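Local coordinates for protein beta-galactosidase (Bacillus circulans, PDB 4MAD) that probably hydrolyses terminal non-reducing beta-D-galactose residues from beta-D-galactosides, as a family 35 glycoside hydrolase, at residues A299-T304 against G460-G465; D415-G420 against V432-G437; K129-N134 against N170-F175; P383-K388 against V469-I474. One frame throughout, in Å; residues are numbered along the deposited sequence.

Contact 1: residues A299-T304 against G460-G465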
loop_
_atom_site.group_PDB
_atom_site.type_symbol
_atom_site.label_atom_id
_atom_site.label_comp_id
_atom_site.label_asym_id
_atom_site.label_seq_id
_atom_site.Cartn_x
_atom_site.Cartn_y
_atom_site.Cartn_z
ATOM N N ALA A 299 -1.906 4.421 5.379
ATOM C CA ALA A 299 -2.144 4.789 6.761
ATOM C C ALA A 299 -3.584 5.178 7.000
ATOM O O ALA A 299 -4.303 5.371 6.094
ATOM C CB ALA A 299 -1.267 5.888 7.189
ATOM N N ASN A 300 -3.928 5.279 8.262
ATOM C CA ASN A 300 -5.216 5.725 8.689
ATOM C C ASN A 300 -5.022 6.799 9.741
ATOM O O ASN A 300 -3.939 7.066 10.166
ATOM C CB ASN A 300 -6.064 4.598 9.252
ATOM C CG ASN A 300 -6.496 3.622 8.196
ATOM O OD1 ASN A 300 -7.406 3.857 7.493
ATOM N ND2 ASN A 300 -5.784 2.591 8.084
ATOM N N HIS A 301 -6.105 7.460 10.055
ATOM C CA HIS A 301 -6.107 8.443 11.107
ATOM C C HIS A 301 -7.417 8.283 11.868
ATOM O O HIS A 301 -8.422 8.339 11.289
ATOM C CB HIS A 301 -6.001 9.847 10.484
ATOM C CG HIS A 301 -5.540 10.893 11.431
ATOM N ND1 HIS A 301 -6.264 11.251 12.532
ATOM C CD2 HIS A 301 -4.418 11.632 11.466
ATOM C CE1 HIS A 301 -5.620 12.185 13.194
ATOM N NE2 HIS A 301 -4.501 12.437 12.566
ATOM N N ASN A 302 -7.401 8.107 13.165
ATOM C CA ASN A 302 -8.666 8.058 13.834
ATOM C C ASN A 302 -8.986 9.486 14.261
ATOM O O ASN A 302 -8.513 10.395 13.681
ATOM C CB ASN A 302 -8.743 7.012 14.931
ATOM C CG ASN A 302 -7.712 7.169 15.978
ATOM O OD1 ASN A 302 -7.463 6.265 16.751
ATOM N ND2 ASN A 302 -7.095 8.294 16.007
ATOM N N GLU A 303 -9.767 9.684 15.153
ATOM C CA GLU A 303 -9.875 11.130 15.341
ATOM C C GLU A 303 -8.681 11.758 16.044
ATOM O O GLU A 303 -8.539 12.944 16.084
ATOM C CB GLU A 303 -11.149 11.453 16.124
ATOM C CG GLU A 303 -12.435 11.104 15.390
ATOM C CD GLU A 303 -12.549 11.811 14.052
ATOM O OE1 GLU A 303 -12.178 13.000 13.973
ATOM O OE2 GLU A 303 -13.014 11.177 13.082
ATOM N N THR A 304 -7.829 11.042 16.623
ATOM C CA THR A 304 -6.733 11.554 17.373
ATOM C C THR A 304 -5.352 11.293 16.774
ATOM O O THR A 304 -4.548 12.176 16.733
ATOM C CB THR A 304 -6.788 11.044 18.812
ATOM O OG1 THR A 304 -5.562 11.312 19.450
ATOM C CG2 THR A 304 -7.011 9.613 18.881
ATOM N N GLY A 460 3.991 7.019 5.401
ATOM C CA GLY A 460 2.884 6.675 4.553
ATOM C C GLY A 460 1.657 7.561 4.522
ATOM O O GLY A 460 1.156 7.891 5.541
ATOM N N ARG A 461 1.249 7.935 3.322
ATOM C CA ARG A 461 0.136 8.828 3.159
ATOM C C ARG A 461 -1.178 8.137 3.457
ATOM O O ARG A 461 -1.412 7.095 2.990
ATOM C CB ARG A 461 0.094 9.487 1.777
ATOM C CG ARG A 461 1.197 10.468 1.491
ATOM C CD ARG A 461 0.990 11.400 0.303
ATOM N NE ARG A 461 2.152 12.252 0.130
ATOM C CZ ARG A 461 3.286 11.807 -0.335
ATOM N NH1 ARG A 461 3.375 10.556 -0.730
ATOM N NH2 ARG A 461 4.305 12.595 -0.441
ATOM N N ILE A 462 -1.998 8.809 4.233
ATOM C CA ILE A 462 -3.303 8.385 4.628
ATOM C C ILE A 462 -4.145 8.046 3.405
ATOM O O ILE A 462 -4.091 8.673 2.428
ATOM C CB ILE A 462 -4.015 9.479 5.446
ATOM C CG1 ILE A 462 -3.396 9.539 6.821
ATOM C CG2 ILE A 462 -5.474 9.199 5.596
ATOM C CD1 ILE A 462 -3.618 10.786 7.537
ATOM N N ASN A 463 -4.853 6.954 3.531
ATOM C CA ASN A 463 -5.619 6.395 2.435
ATOM C C ASN A 463 -7.126 6.288 2.626
ATOM O O ASN A 463 -7.751 5.750 1.837
ATOM C CB ASN A 463 -5.079 5.020 2.031
ATOM C CG ASN A 463 -5.280 3.952 3.100
ATOM O OD1 ASN A 463 -6.343 3.307 3.203
ATOM N ND2 ASN A 463 -4.255 3.758 3.872
ATOM N N TYR A 464 -7.630 6.790 3.731
ATOM C CA TYR A 464 -9.014 6.732 4.039
ATOM C C TYR A 464 -9.343 7.843 5.024
ATOM O O TYR A 464 -8.584 8.097 5.892
ATOM C CB TYR A 464 -9.369 5.387 4.699
ATOM C CG TYR A 464 -10.808 5.235 5.050
ATOM C CD1 TYR A 464 -11.725 4.776 4.122
ATOM C CD2 TYR A 464 -11.271 5.545 6.317
ATOM C CE1 TYR A 464 -13.040 4.671 4.426
ATOM C CE2 TYR A 464 -12.587 5.421 6.628
ATOM C CZ TYR A 464 -13.464 4.969 5.695
ATOM O OH TYR A 464 -14.757 4.840 6.011
ATOM N N GLY A 465 -10.552 8.350 4.878
ATOM C CA GLY A 465 -11.069 9.385 5.747
ATOM C C GLY A 465 -10.748 10.826 5.396
ATOM O O GLY A 465 -10.252 11.101 4.383
HETATM O O HOH W 1 -8.413 6.601 8.218
#
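Ala299 and Asn463 make the direct backbone link of this contact. The N-H of Asn463 donates to the carbonyl O of Ala299 (N to O 3.1 Å, 163° at the hydrogen). Around this bond the packing is tight and buried. The methyl CB of Ala299 rests 3.5 Å from the carbonyl O of Gly460. The CA of Ile462 offers a CA-H...O contact to the same Ala299 O at 3.5 Å. The Ile462 side chain crosses His301 obliquely. Its CG1 lies anti to its own carbonyl carbon (chi1 -74°), and CD1 ends at the edge of the His301 ring, 3.9 Å from His301 CB.

The side near Asn300 and Tyr464 is looser and wetter. Asn300 OD1 comes no closer to Tyr464 than 3.7 Å, at CB, and the amide and ring planes are 58° apart. A water bridges the gap. It donates to Asn300 OD1 (3.0 Å) and to Tyr464 O (2.8 Å), and accepts from His301 N. Tyr464 belongs to the pocket that holds 2-(2-methoxyethoxy)ethanol. Its side chain is about 4 Å, between nearest atoms, from that of Glu171, the predicted proton donor.

The contact brings a loop of the all-beta domain onto the family 35 catalytic domain. Strand 299-301 pairs with strand 306-308, whose Tyr306 hydroxyl is hydrogen-bonded to Gly460 O. The loop 460-465 lies between strands 449-457 and 473-480.

Contact 2: residues D415-G420 against V432-G437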
loop_
_atom_site.group_PDB
_atom_site.type_symbol
_atom_site.label_atom_id
_atom_site.label_comp_id
_atom_site.label_asym_id
_atom_site.label_seq_id
_atom_site.Cartn_x
_atom_site.Cartn_y
_atom_site.Cartn_z
ATOM N N ASP A 415 3.788 21.351 10.876
ATOM C CA ASP A 415 3.648 20.185 11.708
ATOM C C ASP A 415 4.544 19.045 11.174
ATOM O O ASP A 415 4.974 19.088 10.083
ATOM C CB ASP A 415 2.225 19.673 11.646
ATOM C CG ASP A 415 1.235 20.507 12.441
ATOM O OD1 ASP A 415 1.589 21.093 13.435
ATOM O OD2 ASP A 415 0.076 20.547 12.083
ATOM N N ILE A 416 4.782 18.040 11.980
ATOM C CA ILE A 416 5.650 16.972 11.569
ATOM C C ILE A 416 4.860 15.772 11.007
ATOM O O ILE A 416 4.110 15.196 11.670
ATOM C CB ILE A 416 6.566 16.528 12.692
ATOM C CG1 ILE A 416 7.531 15.463 12.211
ATOM C CG2 ILE A 416 5.802 16.071 13.852
ATOM C CD1 ILE A 416 8.607 15.960 11.429
ATOM N N HIS A 417 5.088 15.462 9.732
ATOM C CA HIS A 417 4.395 14.418 9.052
ATOM C C HIS A 417 5.428 13.472 8.457
ATOM O O HIS A 417 5.830 13.672 7.343
ATOM C CB HIS A 417 3.539 15.010 7.934
ATOM C CG HIS A 417 2.285 15.670 8.398
ATOM N ND1 HIS A 417 1.329 16.138 7.535
ATOM C CD2 HIS A 417 1.811 15.902 9.637
ATOM C CE1 HIS A 417 0.321 16.620 8.220
ATOM N NE2 HIS A 417 0.599 16.513 9.497
ATOM N N ASP A 418 5.833 12.448 9.189
ATOM C CA ASP A 418 5.230 12.028 10.429
ATOM C C ASP A 418 6.126 11.784 11.658
ATOM O O ASP A 418 5.642 11.615 12.725
ATOM C CB ASP A 418 4.450 10.780 10.120
ATOM C CG ASP A 418 3.696 10.896 8.841
ATOM O OD1 ASP A 418 2.812 11.715 8.812
ATOM O OD2 ASP A 418 4.003 10.217 7.886
ATOM N N ARG A 419 7.423 11.739 11.425
ATOM C CA ARG A 419 8.402 11.492 12.449
ATOM C C ARG A 419 9.714 12.152 12.077
ATOM O O ARG A 419 10.112 12.137 10.955
ATOM C CB ARG A 419 8.646 10.017 12.569
ATOM C CG ARG A 419 9.208 9.574 13.855
ATOM C CD ARG A 419 9.138 8.068 13.934
ATOM N NE ARG A 419 9.634 7.510 15.173
ATOM C CZ ARG A 419 10.884 7.130 15.391
ATOM N NH1 ARG A 419 11.829 7.273 14.492
ATOM N NH2 ARG A 419 11.205 6.604 16.530
ATOM N N GLY A 420 10.376 12.707 13.052
ATOM C CA GLY A 420 11.665 13.244 12.750
ATOM C C GLY A 420 12.668 13.176 13.861
ATOM O O GLY A 420 12.311 13.229 14.999
ATOM N N VAL A 432 10.710 14.247 17.203
ATOM C CA VAL A 432 9.377 14.762 17.159
ATOM C C VAL A 432 8.460 13.789 16.395
ATOM O O VAL A 432 8.843 13.225 15.426
ATOM C CB VAL A 432 9.327 16.132 16.492
ATOM C CG1 VAL A 432 9.939 17.183 17.391
ATOM C CG2 VAL A 432 10.039 16.112 15.228
ATOM N N GLU A 433 7.251 13.657 16.877
ATOM C CA GLU A 433 6.306 12.703 16.365
ATOM C C GLU A 433 4.975 13.371 16.090
ATOM O O GLU A 433 4.581 14.265 16.758
ATOM C CB GLU A 433 6.122 11.581 17.369
ATOM C CG GLU A 433 7.363 10.762 17.605
ATOM C CD GLU A 433 7.071 9.335 18.075
ATOM O OE1 GLU A 433 6.857 9.198 19.255
ATOM O OE2 GLU A 433 7.074 8.372 17.274
ATOM N N ARG A 434 4.285 12.859 15.085
ATOM C CA ARG A 434 3.007 13.443 14.693
ATOM C C ARG A 434 1.970 13.390 15.792
ATOM O O ARG A 434 1.190 14.263 15.926
ATOM C CB ARG A 434 2.456 12.751 13.445
ATOM C CG ARG A 434 1.190 13.269 12.916
ATOM C CD ARG A 434 0.990 12.945 11.473
ATOM N NE ARG A 434 -0.295 13.356 10.987
ATOM C CZ ARG A 434 -0.648 13.338 9.731
ATOM N NH1 ARG A 434 0.173 12.885 8.827
ATOM N NH2 ARG A 434 -1.840 13.733 9.371
ATOM N N ASN A 435 1.937 12.302 16.521
ATOM C CA ASN A 435 0.905 12.058 17.501
ATOM C C ASN A 435 1.290 12.669 18.805
ATOM O O ASN A 435 2.246 12.329 19.429
ATOM C CB ASN A 435 0.586 10.581 17.656
ATOM C CG ASN A 435 0.077 9.969 16.375
ATOM O OD1 ASN A 435 0.279 8.795 16.125
ATOM N ND2 ASN A 435 -0.543 10.760 15.583
ATOM N N ARG A 436 0.492 13.625 19.175
ATOM C CA ARG A 436 0.873 14.983 19.309
ATOM C C ARG A 436 1.122 15.378 20.751
ATOM O O ARG A 436 0.993 14.592 21.664
ATOM C CB ARG A 436 -0.106 15.904 18.556
ATOM C CG ARG A 436 -1.159 15.144 17.644
ATOM C CD ARG A 436 -1.949 16.053 16.670
ATOM N NE ARG A 436 -1.513 17.455 16.691
ATOM C CZ ARG A 436 -1.773 18.359 15.755
ATOM N NH1 ARG A 436 -2.504 18.031 14.718
ATOM N NH2 ARG A 436 -1.305 19.589 15.860
ATOM N N GLY A 437 1.543 16.610 20.928
ATOM C CA GLY A 437 2.269 17.029 22.101
ATOM C C GLY A 437 3.712 16.658 21.858
ATOM O O GLY A 437 4.645 17.103 22.488
#
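Arg434 lays its guanidinium flat on the His417 ring, with the centres 3.6 Å apart and the planes at 8°. Arg434 NH1 sits over the ring centre. The chain of Arg434 runs extended from CG to NE, with CG anti to the backbone N (chi1 -178°), which lays the guanidinium over the face of the ring. Its edge meets Asp418. Arg434 NH1 donates to Asp418 OD1 at 2.9 Å in a salt bridge, nearly in the guanidinium plane. Face and edge are thus both engaged, which should limit rotation of the group. Asp470 also pairs with NH1. The other oxygen of Asp418, OD2, is salt-bridged to Lys472. His417 ND1 is held by Tyr471 O.

Arg419 and Glu433 run side by side, their flat ends turned 82° apart. Their salt bridge is weak, with Arg419 NE to Glu433 OE2 at 3.4 Å. The stronger partner of Arg419 is His579, hydrogen-bonded to NH1. On the opposite face, Ile416 CG1 packs on Val432 CG2 at 4.0 Å.

Gly420 and Val432 form an antiparallel hydrogen-bonded pair, and Arg419 and Glu433 the adjoining non-hydrogen-bonded pair. This is the open end of the beta hairpin 419-424/427-433, with Asp418 and Arg419 forming a classic beta bulge opposite Glu457.

Contact 3: residues K129-N134 against N170-F175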
loop_
_atom_site.group_PDB
_atom_site.type_symbol
_atom_site.label_atom_id
_atom_site.label_comp_id
_atom_site.label_asym_id
_atom_site.label_seq_id
_atom_site.Cartn_x
_atom_site.Cartn_y
_atom_site.Cartn_z
ATOM N N LYS A 129 -9.092 19.911 -5.524
ATOM C CA LYS A 129 -9.884 19.293 -4.498
ATOM C C LYS A 129 -10.126 17.867 -4.914
ATOM O O LYS A 129 -10.465 17.632 -6.027
ATOM C CB LYS A 129 -11.192 20.038 -4.318
ATOM C CG LYS A 129 -11.015 21.403 -3.790
ATOM C CD LYS A 129 -10.591 21.441 -2.385
ATOM C CE LYS A 129 -10.204 22.827 -2.028
ATOM N NZ LYS A 129 -10.108 23.101 -0.610
ATOM N N LEU A 130 -9.904 16.941 -4.008
ATOM C CA LEU A 130 -9.981 15.527 -4.333
ATOM C C LEU A 130 -11.371 14.890 -4.274
ATOM O O LEU A 130 -12.106 15.142 -3.401
ATOM C CB LEU A 130 -8.994 14.730 -3.481
ATOM C CG LEU A 130 -7.569 15.241 -3.462
ATOM C CD1 LEU A 130 -6.734 14.564 -2.486
ATOM C CD2 LEU A 130 -6.981 15.183 -4.770
ATOM N N ARG A 131 -11.646 14.013 -5.214
ATOM C CA ARG A 131 -12.859 13.220 -5.185
ATOM C C ARG A 131 -14.144 14.020 -5.132
ATOM O O ARG A 131 -15.039 13.707 -4.429
ATOM C CB ARG A 131 -12.805 12.150 -4.080
ATOM C CG ARG A 131 -11.702 11.200 -4.210
ATOM C CD ARG A 131 -11.603 10.245 -3.058
ATOM N NE ARG A 131 -12.536 9.142 -3.107
ATOM C CZ ARG A 131 -12.782 8.361 -2.077
ATOM N NH1 ARG A 131 -12.161 8.572 -0.955
ATOM N NH2 ARG A 131 -13.625 7.363 -2.186
ATOM N N CYS A 132 -14.160 15.068 -5.923
ATOM C CA CYS A 132 -15.319 15.886 -6.141
ATOM C C CYS A 132 -15.256 16.526 -7.510
ATOM O O CYS A 132 -14.314 16.384 -8.197
ATOM C CB CYS A 132 -15.516 16.898 -5.042
ATOM S SG CYS A 132 -14.247 18.111 -5.034
ATOM N N PHE A 133 -16.268 17.275 -7.854
ATOM C CA PHE A 133 -16.362 17.796 -9.187
ATOM C C PHE A 133 -15.461 19.033 -9.328
ATOM O O PHE A 133 -15.916 20.142 -9.388
ATOM C CB PHE A 133 -17.813 18.127 -9.567
ATOM C CG PHE A 133 -18.023 18.280 -11.008
ATOM C CD1 PHE A 133 -17.877 17.229 -11.847
ATOM C CD2 PHE A 133 -18.359 19.500 -11.544
ATOM C CE1 PHE A 133 -18.053 17.364 -13.153
ATOM C CE2 PHE A 133 -18.527 19.631 -12.858
ATOM C CZ PHE A 133 -18.369 18.546 -13.676
ATOM N N ASN A 134 -14.186 18.778 -9.433
ATOM C CA ASN A 134 -13.129 19.803 -9.457
ATOM C C ASN A 134 -12.313 19.774 -10.734
ATOM O O ASN A 134 -11.763 18.811 -11.033
ATOM C CB ASN A 134 -12.207 19.549 -8.270
ATOM C CG ASN A 134 -11.033 20.476 -8.199
ATOM O OD1 ASN A 134 -11.156 21.566 -7.736
ATOM N ND2 ASN A 134 -9.901 20.007 -8.554
ATOM N N ASN A 170 -14.405 4.036 -5.547
ATOM C CA ASN A 170 -14.497 3.189 -4.383
ATOM C C ASN A 170 -15.068 3.618 -3.069
ATOM O O ASN A 170 -14.610 4.542 -2.489
ATOM C CB ASN A 170 -13.037 2.819 -4.234
ATOM C CG ASN A 170 -12.822 1.692 -3.256
ATOM O OD1 ASN A 170 -13.003 0.581 -3.590
ATOM N ND2 ASN A 170 -12.475 2.006 -2.046
ATOM N N GLU A 171 -16.130 2.955 -2.651
ATOM C CA GLU A 171 -16.741 3.292 -1.395
ATOM C C GLU A 171 -16.930 4.824 -1.289
ATOM O O GLU A 171 -16.600 5.416 -0.307
ATOM C CB GLU A 171 -15.916 2.730 -0.236
ATOM C CG GLU A 171 -16.040 1.265 -0.023
ATOM C CD GLU A 171 -15.533 0.746 1.342
ATOM O OE1 GLU A 171 -14.611 1.354 1.879
ATOM O OE2 GLU A 171 -16.069 -0.262 1.815
ATOM N N TYR A 172 -17.459 5.430 -2.341
ATOM C CA TYR A 172 -17.513 6.878 -2.392
ATOM C C TYR A 172 -18.344 7.461 -1.257
ATOM O O TYR A 172 -18.037 8.484 -0.757
ATOM C CB TYR A 172 -17.950 7.421 -3.727
ATOM C CG TYR A 172 -17.875 8.915 -3.804
ATOM C CD1 TYR A 172 -16.664 9.588 -3.762
ATOM C CD2 TYR A 172 -19.012 9.688 -3.841
ATOM C CE1 TYR A 172 -16.607 10.933 -3.803
ATOM C CE2 TYR A 172 -18.938 11.044 -3.860
ATOM C CZ TYR A 172 -17.737 11.662 -3.857
ATOM O OH TYR A 172 -17.664 13.001 -3.902
ATOM N N GLY A 173 -19.385 6.744 -0.863
ATOM C CA GLY A 173 -20.300 7.189 0.132
ATOM C C GLY A 173 -19.692 7.387 1.487
ATOM O O GLY A 173 -20.276 7.956 2.373
ATOM N N SER A 174 -18.526 6.817 1.652
ATOM C CA SER A 174 -17.775 6.974 2.870
ATOM C C SER A 174 -16.954 8.260 2.901
ATOM O O SER A 174 -16.449 8.599 3.920
ATOM C CB SER A 174 -16.876 5.780 3.128
ATOM O OG SER A 174 -17.575 4.580 3.254
ATOM N N PHE A 175 -16.821 8.932 1.769
ATOM C CA PHE A 175 -16.025 10.129 1.649
ATOM C C PHE A 175 -16.786 11.392 1.197
ATOM O O PHE A 175 -16.450 12.476 1.558
ATOM C CB PHE A 175 -14.886 9.889 0.671
ATOM C CG PHE A 175 -14.027 11.105 0.415
ATOM C CD1 PHE A 175 -12.939 11.371 1.161
ATOM C CD2 PHE A 175 -14.361 12.021 -0.524
ATOM C CE1 PHE A 175 -12.181 12.493 0.906
ATOM C CE2 PHE A 175 -13.619 13.112 -0.737
ATOM C CZ PHE A 175 -12.546 13.344 -0.007
HETATM O O HOH W 2 -13.817 5.920 0.475
#
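The carbonyl O of Arg131 takes a hydrogen bond from the hydroxyl of Tyr172, with OH to O at 2.8 Å. The oxygen lies at the edge of the phenol ring, near its plane. Tyr172 OH in turn accepts from the backbone N of Asp178. The side chain of Arg131 then crosses to Phe175. Its CD stands over the ring, 4.2 Å from the centroid and 11° off the normal, a CH-pi contact. The bend at CG-CD (chi3 79°) then turns the guanidinium toward CG and CB of Phe175. Its plane is 25° from that of the ring, and Arg131 CZ lies 4.5 Å from the centroid in an off-centre cation-pi stack. Arg131 NH1 reaches Phe175 CG at 3.4 Å.

Both segments are loops that follow barrel strands of the (beta/alpha)8 catalytic domain, 100-104 and 163-167. The second carries Glu171, the predicted proton donor. Arg131 reaches the backbone of Glu171 itself through a water. Arg131 NH2 donates to the water at 3.0 Å, in the guanidinium plane, and the water donates to Glu171 O at 2.9 Å. The main charge partner of Arg131 is Glu169. The Glu171 carboxylate is held separately, by Asn222. Helix 179-192 packs Tyr181 edge-to-face on Tyr172.

Contact 4: residues P383-K388 against V469-I474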
loop_
_atom_site.group_PDB
_atom_site.type_symbol
_atom_site.label_atom_id
_atom_site.label_comp_id
_atom_site.label_asym_id
_atom_site.label_seq_id
_atom_site.Cartn_x
_atom_site.Cartn_y
_atom_site.Cartn_z
ATOM N N PRO A 383 10.647 26.104 5.023
ATOM C CA PRO A 383 10.553 24.666 4.854
ATOM C C PRO A 383 9.260 24.317 4.143
ATOM O O PRO A 383 8.225 24.756 4.561
ATOM C CB PRO A 383 10.528 24.144 6.295
ATOM C CG PRO A 383 10.305 25.237 7.121
ATOM C CD PRO A 383 10.348 26.511 6.392
ATOM N N LEU A 384 9.349 23.550 3.073
ATOM C CA LEU A 384 8.178 23.096 2.353
ATOM C C LEU A 384 7.979 21.571 2.542
ATOM O O LEU A 384 8.873 20.905 2.860
ATOM C CB LEU A 384 8.317 23.391 0.875
ATOM C CG LEU A 384 8.626 24.821 0.457
ATOM C CD1 LEU A 384 8.872 24.939 -0.996
ATOM C CD2 LEU A 384 7.551 25.721 0.894
ATOM N N PRO A 385 6.790 21.063 2.354
ATOM C CA PRO A 385 6.612 19.620 2.472
ATOM C C PRO A 385 7.266 18.921 1.273
ATOM O O PRO A 385 7.484 19.527 0.290
ATOM C CB PRO A 385 5.112 19.451 2.438
ATOM C CG PRO A 385 4.630 20.650 1.780
ATOM C CD PRO A 385 5.538 21.733 2.030
ATOM N N MET A 386 7.568 17.643 1.386
ATOM C CA MET A 386 8.460 16.991 0.439
ATOM C C MET A 386 7.939 16.982 -0.991
ATOM O O MET A 386 8.658 16.912 -1.898
ATOM C CB MET A 386 8.817 15.564 0.900
ATOM C CG MET A 386 7.699 14.661 0.869
ATOM S SD MET A 386 8.277 12.966 1.128
ATOM C CE MET A 386 9.150 13.083 2.629
ATOM N N GLU A 387 6.636 17.021 -1.144
ATOM C CA GLU A 387 6.041 17.003 -2.456
ATOM C C GLU A 387 6.481 18.231 -3.286
ATOM O O GLU A 387 6.548 18.184 -4.488
ATOM C CB GLU A 387 4.539 16.950 -2.349
ATOM C CG GLU A 387 4.018 15.756 -1.646
ATOM C CD GLU A 387 3.879 15.914 -0.157
ATOM O OE1 GLU A 387 4.135 17.000 0.285
ATOM O OE2 GLU A 387 3.510 14.964 0.536
ATOM N N LYS A 388 6.702 19.315 -2.590
ATOM C CA LYS A 388 7.106 20.577 -3.225
ATOM C C LYS A 388 8.525 20.541 -3.759
ATOM O O LYS A 388 8.924 21.418 -4.484
ATOM C CB LYS A 388 6.935 21.780 -2.302
ATOM C CG LYS A 388 5.546 22.060 -1.949
ATOM C CD LYS A 388 4.836 22.823 -2.942
ATOM C CE LYS A 388 5.367 24.215 -3.090
ATOM N NZ LYS A 388 4.717 24.965 -4.212
ATOM N N VAL A 469 -5.745 14.656 2.755
ATOM C CA VAL A 469 -4.864 15.613 2.122
ATOM C C VAL A 469 -3.647 15.698 3.005
ATOM O O VAL A 469 -3.569 16.498 3.891
ATOM C CB VAL A 469 -5.512 16.976 1.974
ATOM C CG1 VAL A 469 -4.535 17.959 1.475
ATOM C CG2 VAL A 469 -6.665 16.930 1.081
ATOM N N ASP A 470 -2.711 14.814 2.757
ATOM C CA ASP A 470 -1.723 14.431 3.729
ATOM C C ASP A 470 -0.331 14.759 3.207
ATOM O O ASP A 470 0.288 13.953 2.622
ATOM C CB ASP A 470 -1.851 12.937 4.040
ATOM C CG ASP A 470 -1.009 12.507 5.205
ATOM O OD1 ASP A 470 -0.625 13.318 5.999
ATOM O OD2 ASP A 470 -0.831 11.344 5.366
ATOM N N TYR A 471 0.076 16.008 3.385
ATOM C CA TYR A 471 1.396 16.454 3.017
ATOM C C TYR A 471 2.423 15.836 3.943
ATOM O O TYR A 471 2.190 15.723 5.075
ATOM C CB TYR A 471 1.534 17.970 3.112
ATOM C CG TYR A 471 0.753 18.735 2.084
ATOM C CD1 TYR A 471 1.260 18.950 0.839
ATOM C CD2 TYR A 471 -0.485 19.220 2.361
ATOM C CE1 TYR A 471 0.595 19.633 -0.072
ATOM C CE2 TYR A 471 -1.175 19.900 1.439
ATOM C CZ TYR A 471 -0.630 20.096 0.228
ATOM O OH TYR A 471 -1.334 20.760 -0.691
ATOM N N LYS A 472 3.575 15.518 3.420
ATOM C CA LYS A 472 4.610 14.898 4.187
ATOM C C LYS A 472 5.903 15.767 4.281
ATOM O O LYS A 472 6.155 16.611 3.447
ATOM C CB LYS A 472 4.847 13.498 3.649
ATOM C CG LYS A 472 3.620 12.671 3.620
ATOM C CD LYS A 472 3.139 12.434 4.961
ATOM C CE LYS A 472 2.501 11.066 5.106
ATOM N NZ LYS A 472 1.776 10.882 6.303
ATOM N N GLY A 473 6.672 15.557 5.332
ATOM C CA GLY A 473 7.773 16.421 5.687
ATOM C C GLY A 473 7.351 17.348 6.791
ATOM O O GLY A 473 6.790 16.934 7.747
ATOM N N ILE A 474 7.684 18.609 6.615
ATOM C CA ILE A 474 7.302 19.660 7.524
ATOM C C ILE A 474 6.305 20.493 6.756
ATOM O O ILE A 474 6.611 21.010 5.742
ATOM C CB ILE A 474 8.531 20.471 7.918
ATOM C CG1 ILE A 474 9.448 19.597 8.724
ATOM C CG2 ILE A 474 8.157 21.653 8.673
ATOM C CD1 ILE A 474 10.730 20.058 8.888
#
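Met386 N donates to Lys472 O at 2.7 Å, with 162° at the hydrogen. The N of the same residue, Lys472, is bonded to Glu387 OE2 at 2.9 Å, on the syn lone pair of the carboxylate. Both polar groups of Lys472's backbone are therefore used by two successive residues of segment 383-388. Glu387 reaches back because its chain bends at CB-CG (chi2 89°). The same OE2 forms a salt bridge with Arg461, which should favour the ionised carboxylate. Lys472 turns its amine away to Asp470 OD2 (NZ to OD2 2.8 Å), which it meets from above the carboxylate plane.

The contact lies in the all-beta domain. A 3-10 turn beginning at Met386 sits against the loop that leads into strand 473-480. Gly473 has backbone angles suited to glycine, and its CA comes close to that of Pro385, at 4.7 Å.

Packing spreads from these bonds. Pro385 CG lies alongside Tyr471, 3.9 Å from CD1. Glu387 OE1 comes to the edge of that ring, in its plane, with the carboxylate turned 79° to it. The Tyr471 hydroxyl is bonded to Leu123 O. Met386 CG sits 4.1 Å from Lys472 CB. Farther along, Pro383 CB meets Ile474 CG2 at 4.2 Å.

How the contacts relate
Contacts 1 and 4 are buried, contacts 2 and 3 partly. Contact 3 lies within the catalytic barrel domain and contacts 2 and 4 within the all-beta domain. Contact 1 joins the two domains. Contacts 2 and 4 reach the same sheet, through neighbouring strands 409-417 and 473-480. Contact 1 meets contact 4 through the Arg461-Glu387 salt bridge and touches contact 2 by packing of Ile462 and His301 on Arg434. Contact 3 is clear of contact 2, with centres about 27 Å apart, but touches contact 1 where Tyr464 packs on Ser174. It combines cation-pi stacking, a tyrosine-carbonyl bond and a water bridge. Contact 2 is rich in charge, contact 4 uses backbone donors, and contact 1 adds a water bridge.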